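Local coordinates for E3 ubiquitin-protein ligase HERC2 (Homo sapiens, PDB 4L1M), which probably attaches ubiquitin to target proteins as a HECT-type E3 ligase, with this RCC1-like beta-propeller domain likely serving in protein recognition, at residues Y75-A78 against Y79-T83; P250-E254 against K255-L259. All blocks are in the same frame, centred on the assembly; numbering follows the deposited sequence.

How the contacts relate
Contacts 1 and 2 lie on opposite sides of the centre of the seven-bladed propeller, with about 40 Å between their centres. They do not touch, and their nearest atoms are about 26 Å apart. Each is a local contact where the chain leaves a strand, and each mixes buried with exposed residues. Contact 1 spans the end of strand 74-78 and the start of the loop to strand 87-88, within one blade. Contact 2 follows the outermost strand 250-252 and starts the passage to the next blade. Their chemistry differs accordingly. A buried glutamine amide holds the loop of contact 1, whereas backbone bonds and an isoleucine-leucine pair shape the 3-10 turn of contact 2.

Contact 1 of 2, residues Y75-A78 against Y79-T83; sequences YTQA and YNSDT
The contact lies at the end of strand 74-78, in a blade of the RCC1-like beta-propeller, where the chain turns into the loop leading to strand 87-88. The side-chain amide of Q77 reaches the backbone of T83. NE2 of Q77 donates to O of T83 at 3.1 Å, with an angle of 152° at the hydrogen. The donor is tilted somewhat from the carbonyl plane. The same nitrogen also donates to O of A78 at 3.3 Å. Here it lies in the carbonyl plane, on a lone pair. The Q77 chain leaves with CG anti to the backbone N (chi1 174°) and bends at the next bond (chi2 73°), which brings the amide alongside its own strand end.

O of T83 has a second donor. OG of S81 meets it at 3.2 Å, on a lone pair in the carbonyl plane. CB of S81 also packs against NE2 of Q77, at 3.7 Å. A type I beta turn from A78 to S81 carries the chain round, and the CB atoms of A78 and S81 come within 4.1 Å. CB of Y79 touches C of A78; the ring slants back in the direction of the strand, and its hydroxyl bonds to O of A61. On the Q77 amide, OE1 accepts from the backbone N of A85.

The buried amide is thus bonded through both its nitrogen and its oxygen. The bonds on both its atoms fix which way round the amide sits. They tie the strand end to two points further along the loop, T83 and A85, through one side chain.

Contact 2 of 2, residues P250-E254 against K255-L259; sequences PKLIE and KLQDL
E254, I253 and Q257 carry most of this contact. The Q257 side chain folds back over the peptide carbonyl of E254. Its CG and its CD each lie 3.2 Å from O of E254. CG of Q257 sits between its backbone N and carbonyl carbon (chi1 85°), and the chain then runs extended past E254. OE1 of Q257 lies 3.5 Å from CA of E254, with CB of E254 scarcely further off. CD2 of L252 also approaches OE1 of Q257, to 3.8 Å, and the two side chains cross at about a right angle.

The chain here leaves strand 250-252, the outermost strand of a propeller blade, and makes a short 3-10 turn toward the next blade. N of L256 donates to O of I253 at 3.1 Å, and N of Q257 donates to O of E254 at 3.2 Å.

I253 and L256 lie side by side and point the same way, with CG2 of I253 3.9 Å from CG of L256. Both pack on W283 and P302 of the following blade. K255 makes a cation-pi contact with Y301.

Contact 1 of 2, residues Y75-A78 against Y79-T83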
loop_
_atom_site.group_PDB
_atom_site.type_symbol
_atom_site.label_atom_id
_atom_site.label_comp_id
_atom_site.label_asym_id
_atom_site.label_seq_id
_atom_site.Cartn_x
_atom_site.Cartn_y
_atom_site.Cartn_z
ATOM N N TYR A 75 -10.013 -11.447 -7.995
ATOM C CA TYR A 75 -9.692 -11.626 -9.388
ATOM C C TYR A 75 -8.340 -11.067 -9.661
ATOM O O TYR A 75 -7.858 -10.191 -8.924
ATOM C CB TYR A 75 -10.706 -10.907 -10.259
ATOM C CG TYR A 75 -12.085 -11.486 -10.138
ATOM C CD1 TYR A 75 -12.868 -11.205 -9.030
ATOM C CD2 TYR A 75 -12.593 -12.346 -11.098
ATOM C CE1 TYR A 75 -14.134 -11.750 -8.900
ATOM C CE2 TYR A 75 -13.853 -12.901 -10.958
ATOM C CZ TYR A 75 -14.617 -12.593 -9.856
ATOM O OH TYR A 75 -15.886 -13.095 -9.686
ATOM N N THR A 76 -7.714 -11.555 -10.729
ATOM C CA THR A 76 -6.399 -11.067 -11.100
ATOM C C THR A 76 -6.379 -10.658 -12.563
ATOM O O THR A 76 -7.026 -11.293 -13.404
ATOM C CB THR A 76 -5.288 -12.116 -10.779
ATOM O OG1 THR A 76 -4.000 -11.560 -11.059
ATOM C CG2 THR A 76 -5.459 -13.424 -11.581
ATOM N N GLN A 77 -5.623 -9.610 -12.857
ATOM C CA GLN A 77 -5.469 -9.097 -14.203
ATOM C C GLN A 77 -4.040 -8.563 -14.379
ATOM O O GLN A 77 -3.522 -7.868 -13.501
ATOM C CB GLN A 77 -6.455 -7.961 -14.410
ATOM C CG GLN A 77 -6.332 -7.207 -15.728
ATOM C CD GLN A 77 -6.826 -7.992 -16.920
ATOM O OE1 GLN A 77 -7.816 -8.699 -16.850
ATOM N NE2 GLN A 77 -6.144 -7.850 -18.039
ATOM N N ALA A 78 -3.427 -8.835 -15.536
ATOM C CA ALA A 78 -2.105 -8.254 -15.865
ATOM C C ALA A 78 -2.277 -6.872 -16.473
ATOM O O ALA A 78 -3.198 -6.641 -17.248
ATOM C CB ALA A 78 -1.339 -9.154 -16.838
ATOM N N TYR A 79 -1.354 -5.974 -16.170
ATOM C CA TYR A 79 -1.371 -4.630 -16.741
ATOM C C TYR A 79 -1.171 -4.644 -18.219
ATOM O O TYR A 79 -1.741 -3.819 -18.926
ATOM C CB TYR A 79 -0.249 -3.760 -16.146
ATOM C CG TYR A 79 -0.261 -3.597 -14.649
ATOM C CD1 TYR A 79 -1.380 -3.108 -13.984
ATOM C CD2 TYR A 79 0.842 -3.906 -13.912
ATOM C CE1 TYR A 79 -1.389 -2.954 -12.605
ATOM C CE2 TYR A 79 0.860 -3.727 -12.533
ATOM C CZ TYR A 79 -0.252 -3.260 -11.877
ATOM O OH TYR A 79 -0.190 -3.124 -10.510
ATOM N N ASN A 80 -0.323 -5.548 -18.695
ATOM C CA ASN A 80 0.080 -5.544 -20.099
ATOM C C ASN A 80 -0.545 -6.644 -20.930
ATOM O O ASN A 80 -0.059 -6.955 -22.004
ATOM C CB ASN A 80 1.606 -5.588 -20.237
ATOM C CG ASN A 80 2.078 -5.013 -21.565
ATOM O OD1 ASN A 80 1.651 -3.926 -21.977
ATOM N ND2 ASN A 80 2.945 -5.750 -22.261
ATOM N N SER A 81 -1.629 -7.231 -20.447
ATOM C CA SER A 81 -2.436 -8.139 -21.270
ATOM C C SER A 81 -3.110 -7.372 -22.410
ATOM O O SER A 81 -3.346 -6.179 -22.304
ATOM C CB SER A 81 -3.456 -8.914 -20.397
ATOM O OG SER A 81 -4.195 -9.846 -21.173
ATOM N N ASP A 82 -3.394 -8.064 -23.510
ATOM C CA ASP A 82 -4.055 -7.447 -24.677
ATOM C C ASP A 82 -5.558 -7.230 -24.426
ATOM O O ASP A 82 -6.182 -6.352 -25.029
ATOM C CB ASP A 82 -3.807 -8.276 -25.976
ATOM C CG ASP A 82 -4.169 -9.767 -25.828
ATOM O OD1 ASP A 82 -4.272 -10.259 -24.682
ATOM O OD2 ASP A 82 -4.338 -10.448 -26.867
ATOM N N THR A 83 -6.112 -8.026 -23.516
ATOM C CA THR A 83 -7.542 -8.031 -23.269
ATOM C C THR A 83 -7.750 -7.826 -21.777
ATOM O O THR A 83 -7.000 -8.363 -20.944
ATOM C CB THR A 83 -8.199 -9.324 -23.844
ATOM O OG1 THR A 83 -9.614 -9.361 -23.598
ATOM C CG2 THR A 83 -7.570 -10.577 -23.279
#

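Contact 2 of 2, residues P250-E254 against K255-L259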
loop_
_atom_site.group_PDB
_atom_site.type_symbol
_atom_site.label_atom_id
_atom_site.label_comp_id
_atom_site.label_asym_id
_atom_site.label_seq_id
_atom_site.Cartn_x
_atom_site.Cartn_y
_atom_site.Cartn_z
ATOM N N PRO A 250 12.023 -0.932 15.781
ATOM C CA PRO A 250 11.180 0.259 15.636
ATOM C C PRO A 250 11.606 1.455 16.473
ATOM O O PRO A 250 11.932 1.294 17.648
ATOM C CB PRO A 250 9.817 -0.208 16.149
ATOM C CG PRO A 250 9.846 -1.680 16.005
ATOM C CD PRO A 250 11.259 -2.102 16.226
ATOM N N LYS A 251 11.600 2.630 15.863
ATOM C CA LYS A 251 11.960 3.849 16.534
ATOM C C LYS A 251 10.961 4.949 16.182
ATOM O O LYS A 251 10.459 4.998 15.078
ATOM C CB LYS A 251 13.387 4.259 16.174
ATOM C CG LYS A 251 14.461 3.357 16.781
ATOM C CD LYS A 251 15.873 3.857 16.478
ATOM C CE LYS A 251 16.968 3.062 17.209
ATOM N N LEU A 252 10.723 5.837 17.136
ATOM C CA LEU A 252 9.747 6.876 17.022
ATOM C C LEU A 252 10.166 7.943 16.026
ATOM O O LEU A 252 11.350 8.335 15.960
ATOM C CB LEU A 252 9.582 7.544 18.388
ATOM C CG LEU A 252 8.489 8.600 18.503
ATOM C CD1 LEU A 252 7.123 7.967 18.363
ATOM C CD2 LEU A 252 8.577 9.313 19.843
ATOM N N ILE A 253 9.201 8.441 15.269
ATOM C CA ILE A 253 9.433 9.608 14.450
ATOM C C ILE A 253 9.043 10.840 15.252
ATOM O O ILE A 253 7.875 11.181 15.330
ATOM C CB ILE A 253 8.705 9.508 13.115
ATOM C CG1 ILE A 253 9.173 8.261 12.370
ATOM C CG2 ILE A 253 9.027 10.724 12.252
ATOM C CD1 ILE A 253 8.485 8.030 11.034
ATOM N N GLU A 254 10.037 11.471 15.869
ATOM C CA GLU A 254 9.845 12.548 16.814
ATOM C C GLU A 254 9.174 13.795 16.197
ATOM O O GLU A 254 8.391 14.471 16.859
ATOM C CB GLU A 254 11.207 12.942 17.478
ATOM C CG GLU A 254 12.013 11.861 18.269
ATOM C CD GLU A 254 13.073 11.005 17.472
ATOM O OE1 GLU A 254 13.634 11.482 16.451
ATOM O OE2 GLU A 254 13.383 9.843 17.887
ATOM N N LYS A 255 9.397 14.059 14.920
ATOM C CA LYS A 255 8.730 15.213 14.259
ATOM C C LYS A 255 7.229 15.055 14.081
ATOM O O LYS A 255 6.533 16.051 13.923
ATOM C CB LYS A 255 9.327 15.483 12.892
ATOM C CG LYS A 255 10.803 15.813 12.944
ATOM C CD LYS A 255 11.072 17.183 13.513
ATOM C CE LYS A 255 12.570 17.409 13.647
ATOM N NZ LYS A 255 12.809 18.753 14.215
ATOM N N LEU A 256 6.730 13.820 14.096
ATOM C CA LEU A 256 5.299 13.546 13.960
ATOM C C LEU A 256 4.599 13.371 15.312
ATOM O O LEU A 256 3.361 13.175 15.355
ATOM C CB LEU A 256 5.062 12.270 13.159
ATOM C CG LEU A 256 5.510 12.290 11.719
ATOM C CD1 LEU A 256 5.223 10.927 11.109
ATOM C CD2 LEU A 256 4.843 13.369 10.892
ATOM N N GLN A 257 5.365 13.484 16.397
ATOM C CA GLN A 257 4.989 12.885 17.678
ATOM C C GLN A 257 3.901 13.649 18.397
ATOM O O GLN A 257 3.420 13.199 19.417
ATOM C CB GLN A 257 6.231 12.732 18.595
ATOM C CG GLN A 257 6.547 13.996 19.397
ATOM C CD GLN A 257 7.992 14.091 19.963
ATOM O OE1 GLN A 257 8.722 13.089 20.108
ATOM N NE2 GLN A 257 8.402 15.320 20.273
ATOM N N ASP A 258 3.543 14.817 17.878
ATOM C CA ASP A 258 2.377 15.541 18.365
ATOM C C ASP A 258 1.126 15.591 17.439
ATOM O O ASP A 258 0.121 16.275 17.744
ATOM C CB ASP A 258 2.806 16.975 18.674
ATOM C CG ASP A 258 3.485 17.642 17.493
ATOM O OD1 ASP A 258 4.178 16.940 16.692
ATOM O OD2 ASP A 258 3.300 18.874 17.365
ATOM N N LEU A 259 1.152 14.854 16.347
ATOM C CA LEU A 259 0.102 14.951 15.363
ATOM C C LEU A 259 -0.656 13.630 15.591
ATOM O O LEU A 259 -0.091 12.646 16.118
ATOM C CB LEU A 259 0.694 15.088 13.944
ATOM C CG LEU A 259 1.805 16.118 13.940
ATOM C CD1 LEU A 259 2.634 16.029 12.669
ATOM C CD2 LEU A 259 1.255 17.532 14.140
#